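Local coordinates for protein BONZAI 1 (PDB 6KXT), which binds phospholipids in a calcium-dependent manner and negatively regulates cell death and defense responses in Arabidopsis, at residues A[36-41]-A[79-84]. Residues are numbered along the deposited sequence; the frame is centred on the assembly and turned at random. Where two conformers were deposited one is given.
Sequences LVVSKI and SPVIIE
Val37 and Ser39 face Glu84 and Ile82 as the two hydrogen-bonded pairs of an antiparallel ladder; the axes of the short strand segments approach to 4.7 Å, with 164° between their N-to-C directions. Each pair has two nearly straight N-H...O bonds lying in the carbonyl plane; Ser39 N to Ile82 O is 2.8 Å and Ile82 N to Ser39 O 3.0 Å. Between them sits the non-hydrogen-bonded pair Val38 and Ile83, where Val38 CA also sends a C-H to Ile82 O. Nearer the Ile41 end a water joins the two backbones, accepting from Ile41 N and donating to Pro80 O, 2.7 Å from that oxygen.

Val38 divides its branches: CG1, anti to the backbone N (chi1 -178°), reaches Val81 CG2 at 3.8 Å, while CG2 runs alongside Ile83 CG1. Ile41 points its side chain toward segment 79-84, where it crosses that of Ile82 at about a right angle, Ile41 CD1 to Ile82 CD1 4.1 Å.

These are the two inner strands of the four-stranded sheet of this copine C2 domain's beta sandwich, flanked by strands 48-52 and 95-102; Leu36 and Ile83 pack on Leu135 of strand 133-143 in the other sheet.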
ATOM      1  N   LEU A  36       6.051   2.995  -1.979  1.00 12.87           N
ATOM      2  CA  LEU A  36       4.597   2.894  -1.700  0.60 14.20           C
ATOM      3  C   LEU A  36       4.155   4.052  -0.813  1.00 16.02           C
ATOM      4  O   LEU A  36       4.915   4.483   0.086  1.00 16.98           O
ATOM      5  CB  LEU A  36       4.197   1.604  -0.969  0.60 13.81           C
ATOM      6  CG  LEU A  36       4.581   0.295  -1.616  0.60 12.84           C
ATOM      7  CD1 LEU A  36       4.103  -0.868  -0.746  0.60 15.37           C
ATOM      8  CD2 LEU A  36       4.003   0.208  -2.997  0.60 15.72           C
ATOM      9  N   VAL A  37       2.956   4.522  -1.036  1.00 14.36           N
ATOM     10  CA  VAL A  37       2.284   5.504  -0.157  1.00 14.48           C
ATOM     11  C   VAL A  37       0.955   4.875   0.251  1.00 15.80           C
ATOM     12  O   VAL A  37       0.188   4.394  -0.588  1.00 14.30           O
ATOM     13  CB  VAL A  37       2.058   6.836  -0.888  1.00 17.53           C
ATOM     14  CG1 VAL A  37       1.278   7.779  -0.003  1.00 16.89           C
ATOM     15  CG2 VAL A  37       3.401   7.409  -1.348  1.00 18.72           C
ATOM     16  N   VAL A  38       0.694   4.864   1.556  1.00 14.69           N
ATOM     17  CA  VAL A  38      -0.617   4.474   2.125  1.00 13.80           C
ATOM     18  C   VAL A  38      -1.372   5.734   2.482  1.00 13.78           C
ATOM     19  O   VAL A  38      -0.768   6.608   3.131  1.00 14.39           O
ATOM     20  CB  VAL A  38      -0.429   3.578   3.345  1.00 14.91           C
ATOM     21  CG1 VAL A  38      -1.762   3.151   3.890  1.00 16.03           C
ATOM     22  CG2 VAL A  38       0.374   2.343   2.989  1.00 16.83           C
ATOM     23  N   SER A  39      -2.596   5.851   2.017  1.00 13.69           N
ATOM     24  CA  SER A  39      -3.398   7.083   2.234  1.00 13.70           C
ATOM     25  C   SER A  39      -4.781   6.736   2.767  1.00 13.50           C
ATOM     26  O   SER A  39      -5.472   5.785   2.355  1.00 14.53           O
ATOM     27  CB  SER A  39      -3.511   7.915   0.959  1.00 14.95           C
ATOM     28  OG  SER A  39      -2.235   8.161   0.453  1.00 16.44           O
ATOM     29  N   LYS A  40      -5.236   7.582   3.707  1.00 16.85           N
ATOM     30  CA  LYS A  40      -6.568   7.481   4.334  0.70 18.01           C
ATOM     31  C   LYS A  40      -7.626   8.185   3.490  1.00 15.88           C
ATOM     32  O   LYS A  40      -7.376   9.286   3.021  1.00 17.76           O
ATOM     33  CB  LYS A  40      -6.467   8.056   5.747  0.70 19.29           C
ATOM     34  CG  LYS A  40      -7.739   7.984   6.582  0.70 20.51           C
ATOM     35  CD  LYS A  40      -7.606   8.821   7.843  0.70 24.87           C
ATOM     36  CE  LYS A  40      -8.594   8.463   8.930  0.70 29.74           C
ATOM     37  NZ  LYS A  40      -9.971   8.335   8.406  0.70 27.82           N
ATOM     38  N   ILE A  41      -8.733   7.527   3.257  1.00 17.94           N
ATOM     39  CA  ILE A  41      -9.874   8.100   2.500  1.00 16.33           C
ATOM     40  C   ILE A  41     -10.622   9.109   3.391  1.00 20.28           C
ATOM     41  O   ILE A  41     -10.904   8.832   4.578  1.00 20.87           O
ATOM     42  CB  ILE A  41     -10.772   6.978   1.984  1.00 18.82           C
ATOM     43  CG1 ILE A  41      -9.992   6.183   0.922  1.00 19.07           C
ATOM     44  CG2 ILE A  41     -12.063   7.573   1.412  1.00 20.18           C
ATOM     45  CD1 ILE A  41     -10.567   4.859   0.502  1.00 21.18           C
ATOM     46  N   SER A  79     -11.576  -0.238   7.551  1.00 16.64           N
ATOM     47  CA  SER A  79     -11.723   0.920   6.634  1.00 19.16           C
ATOM     48  C   SER A  79     -10.789   0.711   5.439  1.00 16.46           C
ATOM     49  O   SER A  79      -9.577   0.650   5.634  1.00 16.88           O
ATOM     50  CB  SER A  79     -11.381   2.228   7.298  1.00 20.31           C
ATOM     51  OG  SER A  79     -12.271   2.485   8.405  1.00 20.49           O
ATOM     52  N   PRO A  80     -11.298   0.789   4.202  1.00 16.50           N
ATOM     53  CA  PRO A  80     -10.385   0.759   3.067  1.00 16.73           C
ATOM     54  C   PRO A  80      -9.417   1.937   3.143  1.00 17.72           C
ATOM     55  O   PRO A  80      -9.794   3.048   3.513  1.00 18.07           O
ATOM     56  CB  PRO A  80     -11.302   0.905   1.851  1.00 20.64           C
ATOM     57  CG  PRO A  80     -12.651   0.384   2.344  1.00 24.32           C
ATOM     58  CD  PRO A  80     -12.707   0.738   3.806  1.00 21.94           C
ATOM     59  N   VAL A  81      -8.164   1.676   2.781  1.00 16.83           N
ATOM     60  CA  VAL A  81      -7.159   2.721   2.511  1.00 13.28           C
ATOM     61  C   VAL A  81      -6.678   2.523   1.067  1.00 14.65           C
ATOM     62  O   VAL A  81      -6.971   1.512   0.443  1.00 14.95           O
ATOM     63  CB  VAL A  81      -5.972   2.717   3.481  1.00 15.85           C
ATOM     64  CG1 VAL A  81      -6.458   2.927   4.912  1.00 16.27           C
ATOM     65  CG2 VAL A  81      -5.154   1.437   3.390  1.00 17.22           C
ATOM     66  N   ILE A  82      -6.041   3.532   0.526  1.00 16.13           N
ATOM     67  CA  ILE A  82      -5.396   3.458  -0.799  1.00 14.02           C
ATOM     68  C   ILE A  82      -3.942   3.138  -0.600  1.00 14.40           C
ATOM     69  O   ILE A  82      -3.262   3.746   0.256  1.00 15.46           O
ATOM     70  CB  ILE A  82      -5.532   4.761  -1.598  1.00 17.25           C
ATOM     71  CG1 ILE A  82      -6.986   5.186  -1.725  1.00 25.51           C
ATOM     72  CG2 ILE A  82      -4.878   4.551  -2.929  1.00 21.78           C
ATOM     73  CD1 ILE A  82      -7.773   4.183  -2.370  1.00 21.60           C
ATOM     74  N   ILE A  83      -3.424   2.220  -1.428  1.00 14.91           N
ATOM     75  CA  ILE A  83      -1.973   1.878  -1.436  1.00 12.92           C
ATOM     76  C   ILE A  83      -1.528   2.063  -2.858  1.00 13.79           C
ATOM     77  O   ILE A  83      -2.057   1.397  -3.734  1.00 14.32           O
ATOM     78  CB  ILE A  83      -1.681   0.469  -0.907  1.00 14.85           C
ATOM     79  CG1 ILE A  83      -2.296   0.292   0.482  1.00 15.57           C
ATOM     80  CG2 ILE A  83      -0.182   0.230  -0.874  1.00 16.86           C
ATOM     81  CD1 ILE A  83      -2.588  -1.147   0.851  1.00 23.54           C
ATOM     82  N   GLU A  84      -0.661   3.024  -3.109  1.00 13.34           N
ATOM     83  CA  GLU A  84      -0.193   3.277  -4.483  1.00 13.27           C
ATOM     84  C   GLU A  84       1.305   3.096  -4.544  1.00 14.39           C
ATOM     85  O   GLU A  84       2.063   3.586  -3.683  1.00 14.57           O
ATOM     86  CB  GLU A  84      -0.534   4.692  -4.934  1.00 17.51           C
ATOM     87  CG  GLU A  84      -2.004   4.923  -4.948  1.00 16.40           C
ATOM     88  CD  GLU A  84      -2.454   5.908  -6.004  1.00 16.12           C
ATOM     89  OE1 GLU A  84      -2.118   7.117  -5.870  1.00 19.38           O
ATOM     90  OE2 GLU A  84      -3.213   5.432  -6.887  1.00 16.83           O
TER
HETATM   91  O   HOH W   1      -9.205   5.094   5.115  1.00 22.97           O